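PDB 3K17: Lin0012 protein, which probably phosphorylates phosphomevalonate with ATP in the mevalonate route to isopentenyl diphosphate, as a kinase of the GHMP family. Local coordinates for residues A[18-31]-A[244-258]. Sequence-based numbering, arbitrary orientation.
Sequences AGEYAVVESGHTAI and YQHFLTRNNEIMKQI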
ATOM      1  N   ALA A  18      32.813 -10.237 -30.446  1.00 18.64           N
ATOM      2  CA  ALA A  18      33.470  -8.937 -30.479  1.00 20.81           C
ATOM      3  C   ALA A  18      32.438  -7.812 -30.551  1.00 19.75           C
ATOM      4  O   ALA A  18      31.330  -8.012 -31.031  1.00 19.78           O
ATOM      5  CB  ALA A  18      34.399  -8.859 -31.695  1.00 19.82           C
ATOM      6  N   GLY A  19      32.808  -6.634 -30.066  1.00 20.10           N
ATOM      7  CA  GLY A  19      31.909  -5.494 -30.122  1.00 21.30           C
ATOM      8  C   GLY A  19      30.989  -5.287 -28.933  1.00 22.13           C
ATOM      9  O   GLY A  19      30.127  -4.405 -28.973  1.00 20.45           O
ATOM     10  N   GLU A  20      31.163  -6.080 -27.878  1.00 22.20           N
ATOM     11  CA  GLU A  20      30.317  -5.952 -26.692  1.00 23.14           C
ATOM     12  C   GLU A  20      30.412  -4.569 -26.055  1.00 23.46           C
ATOM     13  O   GLU A  20      31.464  -3.924 -26.092  1.00 25.16           O
ATOM     14  CB  GLU A  20      30.683  -7.001 -25.638  1.00 25.00           C
ATOM     15  CG  GLU A  20      30.605  -8.432 -26.118  1.00 26.60           C
ATOM     16  CD  GLU A  20      31.982  -9.036 -26.343  1.00 29.43           C
ATOM     17  OE1 GLU A  20      32.784  -8.423 -27.075  1.00 28.61           O
ATOM     18  OE2 GLU A  20      32.255 -10.121 -25.789  1.00 26.78           O
ATOM     19  N   TYR A  21      29.301  -4.152 -25.451  1.00 21.65           N
ATOM     20  CA  TYR A  21      29.153  -2.863 -24.785  1.00 23.42           C
ATOM     21  C   TYR A  21      28.895  -1.758 -25.790  1.00 22.57           C
ATOM     22  O   TYR A  21      27.894  -1.053 -25.689  1.00 21.09           O
ATOM     23  CB  TYR A  21      30.379  -2.551 -23.917  1.00 24.87           C
ATOM     24  CG  TYR A  21      30.345  -3.284 -22.590  1.00 27.15           C
ATOM     25  CD1 TYR A  21      29.504  -2.857 -21.558  1.00 27.66           C
ATOM     26  CD2 TYR A  21      31.110  -4.433 -22.381  1.00 25.42           C
ATOM     27  CE1 TYR A  21      29.422  -3.555 -20.356  1.00 27.26           C
ATOM     28  CE2 TYR A  21      31.037  -5.141 -21.180  1.00 26.21           C
ATOM     29  CZ  TYR A  21      30.190  -4.697 -20.173  1.00 28.07           C
ATOM     30  OH  TYR A  21      30.100  -5.396 -18.985  1.00 28.98           O
ATOM     31  N   ALA A  22      29.776  -1.624 -26.774  1.00 22.27           N
ATOM     32  CA  ALA A  22      29.602  -0.600 -27.794  1.00 22.49           C
ATOM     33  C   ALA A  22      28.342  -0.909 -28.597  1.00 22.65           C
ATOM     34  O   ALA A  22      27.626  -0.007 -29.043  1.00 22.58           O
ATOM     35  CB  ALA A  22      30.818  -0.572 -28.720  1.00 22.96           C
ATOM     36  N   VAL A  23      28.067  -2.196 -28.761  1.00 21.45           N
ATOM     37  CA  VAL A  23      26.920  -2.637 -29.530  1.00 19.84           C
ATOM     38  C   VAL A  23      25.580  -2.098 -29.021  1.00 21.94           C
ATOM     39  O   VAL A  23      24.609  -2.067 -29.771  1.00 21.01           O
ATOM     40  CB  VAL A  23      26.875  -4.190 -29.615  1.00 20.53           C
ATOM     41  CG1 VAL A  23      26.505  -4.794 -28.262  1.00 19.65           C
ATOM     42  CG2 VAL A  23      25.907  -4.617 -30.695  1.00 21.23           C
ATOM     43  N   VAL A  24      25.520  -1.657 -27.765  1.00 22.41           N
ATOM     44  CA  VAL A  24      24.262  -1.123 -27.251  1.00 25.01           C
ATOM     45  C   VAL A  24      23.946   0.187 -27.967  1.00 24.21           C
ATOM     46  O   VAL A  24      22.792   0.589 -28.055  1.00 24.64           O
ATOM     47  CB  VAL A  24      24.305  -0.871 -25.714  1.00 25.57           C
ATOM     48  CG1 VAL A  24      24.754  -2.134 -24.993  1.00 25.88           C
ATOM     49  CG2 VAL A  24      25.237   0.285 -25.390  1.00 28.32           C
ATOM     50  N   GLU A  25      24.978   0.843 -28.488  1.00 25.97           N
ATOM     51  CA  GLU A  25      24.794   2.101 -29.210  1.00 23.90           C
ATOM     52  C   GLU A  25      24.185   1.823 -30.578  1.00 25.05           C
ATOM     53  O   GLU A  25      24.591   0.886 -31.269  1.00 23.75           O
ATOM     54  CB  GLU A  25      26.133   2.826 -29.386  1.00 26.26           C
ATOM     55  CG  GLU A  25      26.846   3.206 -28.082  1.00 27.85           C
ATOM     56  CD  GLU A  25      25.987   4.051 -27.159  1.00 30.41           C
ATOM     57  OE1 GLU A  25      25.083   4.755 -27.655  1.00 32.35           O
ATOM     58  OE2 GLU A  25      26.225   4.022 -25.934  1.00 34.41           O
ATOM     59  N   SER A  26      23.214   2.645 -30.966  1.00 24.61           N
ATOM     60  CA  SER A  26      22.540   2.488 -32.246  1.00 25.46           C
ATOM     61  C   SER A  26      23.538   2.462 -33.399  1.00 26.06           C
ATOM     62  O   SER A  26      24.557   3.141 -33.368  1.00 25.37           O
ATOM     63  CB  SER A  26      21.545   3.633 -32.461  1.00 26.02           C
ATOM     64  OG  SER A  26      20.576   3.670 -31.422  1.00 31.85           O
ATOM     65  N   GLY A  27      23.243   1.660 -34.414  1.00 26.32           N
ATOM     66  CA  GLY A  27      24.122   1.592 -35.568  1.00 26.26           C
ATOM     67  C   GLY A  27      25.475   0.944 -35.346  1.00 25.56           C
ATOM     68  O   GLY A  27      26.262   0.830 -36.285  1.00 24.69           O
ATOM     69  N   HIS A  28      25.770   0.529 -34.118  1.00 25.39           N
ATOM     70  CA  HIS A  28      27.051  -0.115 -33.864  1.00 22.87           C
ATOM     71  C   HIS A  28      26.948  -1.606 -34.144  1.00 23.13           C
ATOM     72  O   HIS A  28      25.861  -2.197 -34.074  1.00 22.28           O
ATOM     73  CB  HIS A  28      27.521   0.158 -32.437  1.00 24.84           C
ATOM     74  CG  HIS A  28      28.091   1.528 -32.251  1.00 24.37           C
ATOM     75  ND1 HIS A  28      27.349   2.676 -32.432  1.00 26.50           N
ATOM     76  CD2 HIS A  28      29.336   1.937 -31.909  1.00 24.49           C
ATOM     77  CE1 HIS A  28      28.111   3.731 -32.206  1.00 25.52           C
ATOM     78  NE2 HIS A  28      29.322   3.310 -31.887  1.00 23.88           N
ATOM     79  N   THR A  29      28.081  -2.223 -34.458  1.00 22.27           N
ATOM     80  CA  THR A  29      28.080  -3.629 -34.819  1.00 23.25           C
ATOM     81  C   THR A  29      28.863  -4.584 -33.925  1.00 23.10           C
ATOM     82  O   THR A  29      29.922  -4.244 -33.388  1.00 24.31           O
ATOM     83  CB  THR A  29      28.594  -3.798 -36.273  1.00 21.96           C
ATOM     84  OG1 THR A  29      27.853  -2.934 -37.142  1.00 22.81           O
ATOM     85  CG2 THR A  29      28.418  -5.228 -36.743  1.00 21.54           C
ATOM     86  N   ALA A  30      28.330  -5.793 -33.785  1.00 20.74           N
ATOM     87  CA  ALA A  30      28.981  -6.836 -33.005  1.00 19.93           C
ATOM     88  C   ALA A  30      28.939  -8.136 -33.789  1.00 17.81           C
ATOM     89  O   ALA A  30      28.093  -8.315 -34.669  1.00 19.70           O
ATOM     90  CB  ALA A  30      28.284  -7.023 -31.651  1.00 19.25           C
ATOM     91  N   ILE A  31      29.864  -9.033 -33.467  1.00 17.44           N
ATOM     92  CA  ILE A  31      29.931 -10.338 -34.097  1.00 17.07           C
ATOM     93  C   ILE A  31      29.435 -11.334 -33.042  1.00 17.39           C
ATOM     94  O   ILE A  31      29.786 -11.214 -31.875  1.00 14.69           O
ATOM     95  CB  ILE A  31      31.379 -10.721 -34.457  1.00 19.39           C
ATOM     96  CG1 ILE A  31      31.975  -9.697 -35.432  1.00 22.06           C
ATOM     97  CG2 ILE A  31      31.405 -12.138 -35.047  1.00 17.38           C
ATOM     98  CD1 ILE A  31      31.237  -9.607 -36.754  1.00 24.32           C
ATOM     99  N   TYR A 244      34.641   7.245 -22.867  1.00 40.08           N
ATOM    100  CA  TYR A 244      33.653   6.320 -23.405  1.00 37.69           C
ATOM    101  C   TYR A 244      33.627   6.422 -24.923  1.00 37.00           C
ATOM    102  O   TYR A 244      33.555   5.411 -25.619  1.00 34.16           O
ATOM    103  CB  TYR A 244      32.261   6.626 -22.849  1.00 36.94           C
ATOM    104  CG  TYR A 244      31.205   5.639 -23.306  1.00 38.10           C
ATOM    105  CD1 TYR A 244      31.222   4.315 -22.865  1.00 36.66           C
ATOM    106  CD2 TYR A 244      30.201   6.023 -24.195  1.00 37.06           C
ATOM    107  CE1 TYR A 244      30.266   3.397 -23.297  1.00 37.24           C
ATOM    108  CE2 TYR A 244      29.239   5.111 -24.634  1.00 37.44           C
ATOM    109  CZ  TYR A 244      29.277   3.802 -24.181  1.00 37.58           C
ATOM    110  OH  TYR A 244      28.321   2.903 -24.601  1.00 37.14           O
ATOM    111  N   GLN A 245      33.692   7.648 -25.434  1.00 35.91           N
ATOM    112  CA  GLN A 245      33.671   7.855 -26.874  1.00 37.75           C
ATOM    113  C   GLN A 245      34.932   7.286 -27.520  1.00 36.06           C
ATOM    114  O   GLN A 245      34.900   6.822 -28.660  1.00 35.12           O
ATOM    115  CB  GLN A 245      33.533   9.348 -27.204  1.00 40.40           C
ATOM    116  CG  GLN A 245      33.343   9.628 -28.687  1.00 42.21           C
ATOM    117  CD  GLN A 245      32.171   8.859 -29.285  1.00 44.08           C
ATOM    118  OE1 GLN A 245      31.011   9.077 -28.919  1.00 44.39           O
ATOM    119  NE2 GLN A 245      32.472   7.949 -30.209  1.00 43.13           N
ATOM    120  N   HIS A 246      36.041   7.321 -26.788  1.00 36.75           N
ATOM    121  CA  HIS A 246      37.299   6.780 -27.296  1.00 36.43           C
ATOM    122  C   HIS A 246      37.111   5.283 -27.458  1.00 35.90           C
ATOM    123  O   HIS A 246      37.561   4.684 -28.435  1.00 35.61           O
ATOM    124  CB  HIS A 246      38.441   7.041 -26.311  1.00 37.27           C
ATOM    125  CG  HIS A 246      39.724   6.365 -26.686  1.00 38.65           C
ATOM    126  ND1 HIS A 246      40.412   6.662 -27.844  1.00 39.30           N
ATOM    127  CD2 HIS A 246      40.441   5.400 -26.060  1.00 39.03           C
ATOM    128  CE1 HIS A 246      41.496   5.912 -27.915  1.00 38.29           C
ATOM    129  NE2 HIS A 246      41.538   5.138 -26.845  1.00 40.06           N
ATOM    130  N   PHE A 247      36.449   4.683 -26.473  1.00 35.17           N
ATOM    131  CA  PHE A 247      36.162   3.256 -26.495  1.00 33.33           C
ATOM    132  C   PHE A 247      35.359   2.921 -27.749  1.00 31.35           C
ATOM    133  O   PHE A 247      35.744   2.054 -28.530  1.00 30.94           O
ATOM    134  CB  PHE A 247      35.366   2.855 -25.249  1.00 32.68           C
ATOM    135  CG  PHE A 247      34.719   1.500 -25.352  1.00 32.76           C
ATOM    136  CD1 PHE A 247      35.489   0.356 -25.526  1.00 31.34           C
ATOM    137  CD2 PHE A 247      33.335   1.373 -25.296  1.00 32.63           C
ATOM    138  CE1 PHE A 247      34.886  -0.898 -25.647  1.00 32.55           C
ATOM    139  CE2 PHE A 247      32.726   0.125 -25.413  1.00 30.51           C
ATOM    140  CZ  PHE A 247      33.500  -1.010 -25.590  1.00 29.64           C
ATOM    141  N   LEU A 248      34.245   3.625 -27.938  1.00 29.69           N
ATOM    142  CA  LEU A 248      33.386   3.400 -29.097  1.00 29.13           C
ATOM    143  C   LEU A 248      34.140   3.546 -30.414  1.00 28.75           C
ATOM    144  O   LEU A 248      34.134   2.644 -31.249  1.00 26.91           O
ATOM    145  CB  LEU A 248      32.208   4.381 -29.085  1.00 28.45           C
ATOM    146  CG  LEU A 248      31.153   4.240 -27.982  1.00 30.26           C
ATOM    147  CD1 LEU A 248      30.078   5.305 -28.189  1.00 28.71           C
ATOM    148  CD2 LEU A 248      30.536   2.843 -28.018  1.00 27.74           C
ATOM    149  N   THR A 249      34.777   4.697 -30.599  1.00 29.94           N
ATOM    150  CA  THR A 249      35.535   4.974 -31.820  1.00 30.23           C
ATOM    151  C   THR A 249      36.522   3.854 -32.087  1.00 29.37           C
ATOM    152  O   THR A 249      36.615   3.329 -33.199  1.00 28.66           O
ATOM    153  CB  THR A 249      36.315   6.291 -31.691  1.00 30.74           C
ATOM    154  OG1 THR A 249      35.395   7.362 -31.441  1.00 29.93           O
ATOM    155  CG2 THR A 249      37.111   6.573 -32.974  1.00 29.82           C
ATOM    156  N   ARG A 250      37.264   3.501 -31.048  1.00 30.28           N
ATOM    157  CA  ARG A 250      38.253   2.439 -31.132  1.00 31.72           C
ATOM    158  C   ARG A 250      37.549   1.124 -31.496  1.00 31.78           C
ATOM    159  O   ARG A 250      38.025   0.355 -32.334  1.00 30.78           O
ATOM    160  CB  ARG A 250      38.960   2.308 -29.784  1.00 34.76           C
ATOM    161  CG  ARG A 250      40.192   1.439 -29.816  1.00 40.00           C
ATOM    162  CD  ARG A 250      41.402   2.200 -30.337  1.00 41.44           C
ATOM    163  NE  ARG A 250      42.416   1.264 -30.803  1.00 42.00           N
ATOM    164  CZ  ARG A 250      42.307   0.567 -31.925  1.00 43.42           C
ATOM    165  NH1 ARG A 250      41.236   0.712 -32.692  1.00 43.87           N
ATOM    166  NH2 ARG A 250      43.257  -0.287 -32.274  1.00 47.53           N
ATOM    167  N   ASN A 251      36.407   0.875 -30.863  1.00 29.74           N
ATOM    168  CA  ASN A 251      35.645  -0.337 -31.126  1.00 29.63           C
ATOM    169  C   ASN A 251      35.219  -0.423 -32.585  1.00 27.92           C
ATOM    170  O   ASN A 251      35.315  -1.476 -33.204  1.00 26.60           O
ATOM    171  CB  ASN A 251      34.404  -0.389 -30.222  1.00 28.91           C
ATOM    172  CG  ASN A 251      33.411  -1.457 -30.656  1.00 31.84           C
ATOM    173  OD1 ASN A 251      32.568  -1.228 -31.539  1.00 32.26           O
ATOM    174  ND2 ASN A 251      33.513  -2.634 -30.050  1.00 27.71           N
ATOM    175  N   ASN A 252      34.753   0.693 -33.135  1.00 28.30           N
ATOM    176  CA  ASN A 252      34.305   0.716 -34.523  1.00 30.16           C
ATOM    177  C   ASN A 252      35.413   0.419 -35.524  1.00 30.49           C
ATOM    178  O   ASN A 252      35.161  -0.181 -36.573  1.00 28.03           O
ATOM    179  CB  ASN A 252      33.649   2.058 -34.833  1.00 31.72           C
ATOM    180  CG  ASN A 252      32.414   2.299 -33.992  1.00 34.34           C
ATOM    181  OD1 ASN A 252      31.533   1.442 -33.905  1.00 34.05           O
ATOM    182  ND2 ASN A 252      32.342   3.464 -33.367  1.00 35.49           N
ATOM    183  N   GLU A 253      36.636   0.837 -35.201  1.00 31.81           N
ATOM    184  CA  GLU A 253      37.778   0.582 -36.076  1.00 32.64           C
ATOM    185  C   GLU A 253      38.016  -0.929 -36.092  1.00 31.14           C
ATOM    186  O   GLU A 253      38.151  -1.543 -37.148  1.00 28.50           O
ATOM    187  CB  GLU A 253      39.040   1.292 -35.551  1.00 35.35           C
ATOM    188  CG  GLU A 253      38.893   2.794 -35.326  1.00 40.45           C
ATOM    189  CD  GLU A 253      40.204   3.472 -34.910  1.00 44.64           C
ATOM    190  OE1 GLU A 253      40.814   3.057 -33.900  1.00 45.48           O
ATOM    191  OE2 GLU A 253      40.621   4.431 -35.596  1.00 47.07           O
ATOM    192  N   ILE A 254      38.043  -1.522 -34.901  1.00 31.35           N
ATOM    193  CA  ILE A 254      38.273  -2.956 -34.751  1.00 28.91           C
ATOM    194  C   ILE A 254      37.197  -3.812 -35.424  1.00 28.35           C
ATOM    195  O   ILE A 254      37.510  -4.822 -36.063  1.00 25.15           O
ATOM    196  CB  ILE A 254      38.372  -3.330 -33.249  1.00 30.83           C
ATOM    197  CG1 ILE A 254      39.544  -2.571 -32.611  1.00 31.60           C
ATOM    198  CG2 ILE A 254      38.564  -4.842 -33.089  1.00 28.88           C
ATOM    199  CD1 ILE A 254      39.681  -2.767 -31.111  1.00 29.37           C
HETATM  200  N   MSE A 255      35.933  -3.416 -35.276  1.00 29.30           N
HETATM  201  CA  MSE A 255      34.828  -4.165 -35.877  1.00 30.11           C
HETATM  202  C   MSE A 255      34.975  -4.223 -37.391  1.00 29.86           C
HETATM  203  O   MSE A 255      34.752  -5.265 -38.012  1.00 29.62           O
HETATM  204  CB  MSE A 255      33.485  -3.523 -35.521  1.00 32.21           C
HETATM  205  CG  MSE A 255      33.074  -3.715 -34.077  1.00 38.07           C
HETATM  206 SE   MSE A 255      33.125  -5.582 -33.553  1.00 48.62          SE
HETATM  207  CE  MSE A 255      34.671  -5.483 -32.407  1.00 45.20           C
ATOM    208  N   LYS A 256      35.344  -3.093 -37.981  1.00 29.30           N
ATOM    209  CA  LYS A 256      35.540  -3.017 -39.421  1.00 30.06           C
ATOM    210  C   LYS A 256      36.592  -4.048 -39.826  1.00 28.34           C
ATOM    211  O   LYS A 256      36.410  -4.787 -40.794  1.00 28.07           O
ATOM    212  CB  LYS A 256      35.996  -1.606 -39.806  1.00 34.16           C
ATOM    213  CG  LYS A 256      36.050  -1.343 -41.303  1.00 38.02           C
ATOM    214  CD  LYS A 256      36.277   0.137 -41.592  1.00 42.52           C
ATOM    215  CE  LYS A 256      35.128   0.993 -41.049  1.00 44.59           C
ATOM    216  NZ  LYS A 256      33.807   0.622 -41.643  1.00 45.38           N
ATOM    217  N   GLN A 257      37.682  -4.101 -39.062  1.00 27.31           N
ATOM    218  CA  GLN A 257      38.772  -5.042 -39.314  1.00 27.76           C
ATOM    219  C   GLN A 257      38.329  -6.496 -39.202  1.00 27.24           C
ATOM    220  O   GLN A 257      38.550  -7.306 -40.109  1.00 25.46           O
ATOM    221  CB  GLN A 257      39.907  -4.806 -38.318  1.00 31.97           C
ATOM    222  CG  GLN A 257      40.756  -3.574 -38.583  1.00 37.42           C
ATOM    223  CD  GLN A 257      41.680  -3.257 -37.419  1.00 40.37           C
ATOM    224  OE1 GLN A 257      42.322  -4.150 -36.858  1.00 43.14           O
ATOM    225  NE2 GLN A 257      41.755  -1.984 -37.051  1.00 39.08           N
ATOM    226  N   ILE A 258      37.700  -6.828 -38.082  1.00 26.00           N
ATOM    227  CA  ILE A 258      37.260  -8.194 -37.864  1.00 24.31           C
ATOM    228  C   ILE A 258      36.257  -8.632 -38.932  1.00 23.40           C
ATOM    229  O   ILE A 258      36.272  -9.783 -39.366  1.00 23.17           O
ATOM    230  CB  ILE A 258      36.677  -8.361 -36.425  1.00 26.28           C
ATOM    231  CG1 ILE A 258      36.587  -9.846 -36.070  1.00 29.12           C
ATOM    232  CG2 ILE A 258      35.304  -7.705 -36.325  1.00 27.47           C
ATOM    233  CD1 ILE A 258      36.387 -10.109 -34.584  1.00 32.28           C
TER
HETATM  234  O   HOH W   1      33.907  -4.133 -27.761  1.00 26.44           O
HETATM  235  O   HOH W   2      30.439   6.051 -31.734  1.00 30.89           O
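Selenomethionine Met255 lies bent across the two strand ends that flank the 19-28 connection: its CG rests on Thr29 O, its SE passes beside Gly19 CA, and its CE lies 3.5 Å from Ala18 CB, a tight fit. Gly19 suits this spot because, at its positive phi, a beta carbon would be jammed against the carbonyl O of Ala18 and run into Thr29 O, with the selenium also close. One helical turn away, Asn251 turns its amide across the Ala22 methyl, with CG 3.4 Å from CB; its ND2 reaches water 1 through a weak bond, and that water donates to Glu20 O. Small Ala22 also receives Leu248, whose CD2 comes within 3.5 Å of Ala22 CB. The Phe247 ring presents its edge to the loop backbone, CZ 3.6 Å from Glu20 O. At the helix's earlier end Tyr244, with CG anti to the backbone N (chi1 -176°), donates its hydroxyl to the anti lone pair of Glu25 OE2 at 2.7 Å, ring and carboxylate planes 75° apart; Lys237 salt-bridges the same oxygen. His28 ND1 bonds to Ser26 O (3.0 Å), fixing the ring, while the Asn252 side chain crosses that of His28 at about a right angle, its OD1 3.0 Å from His28 CD2, ring and amide planes 49° apart. Helix 241-264 thus packs on the connection between antiparallel strands 7-18 and 29-35, consistent with the two-lobed GHMP kinase fold, where C-terminal helices lie against the N-terminal sheet.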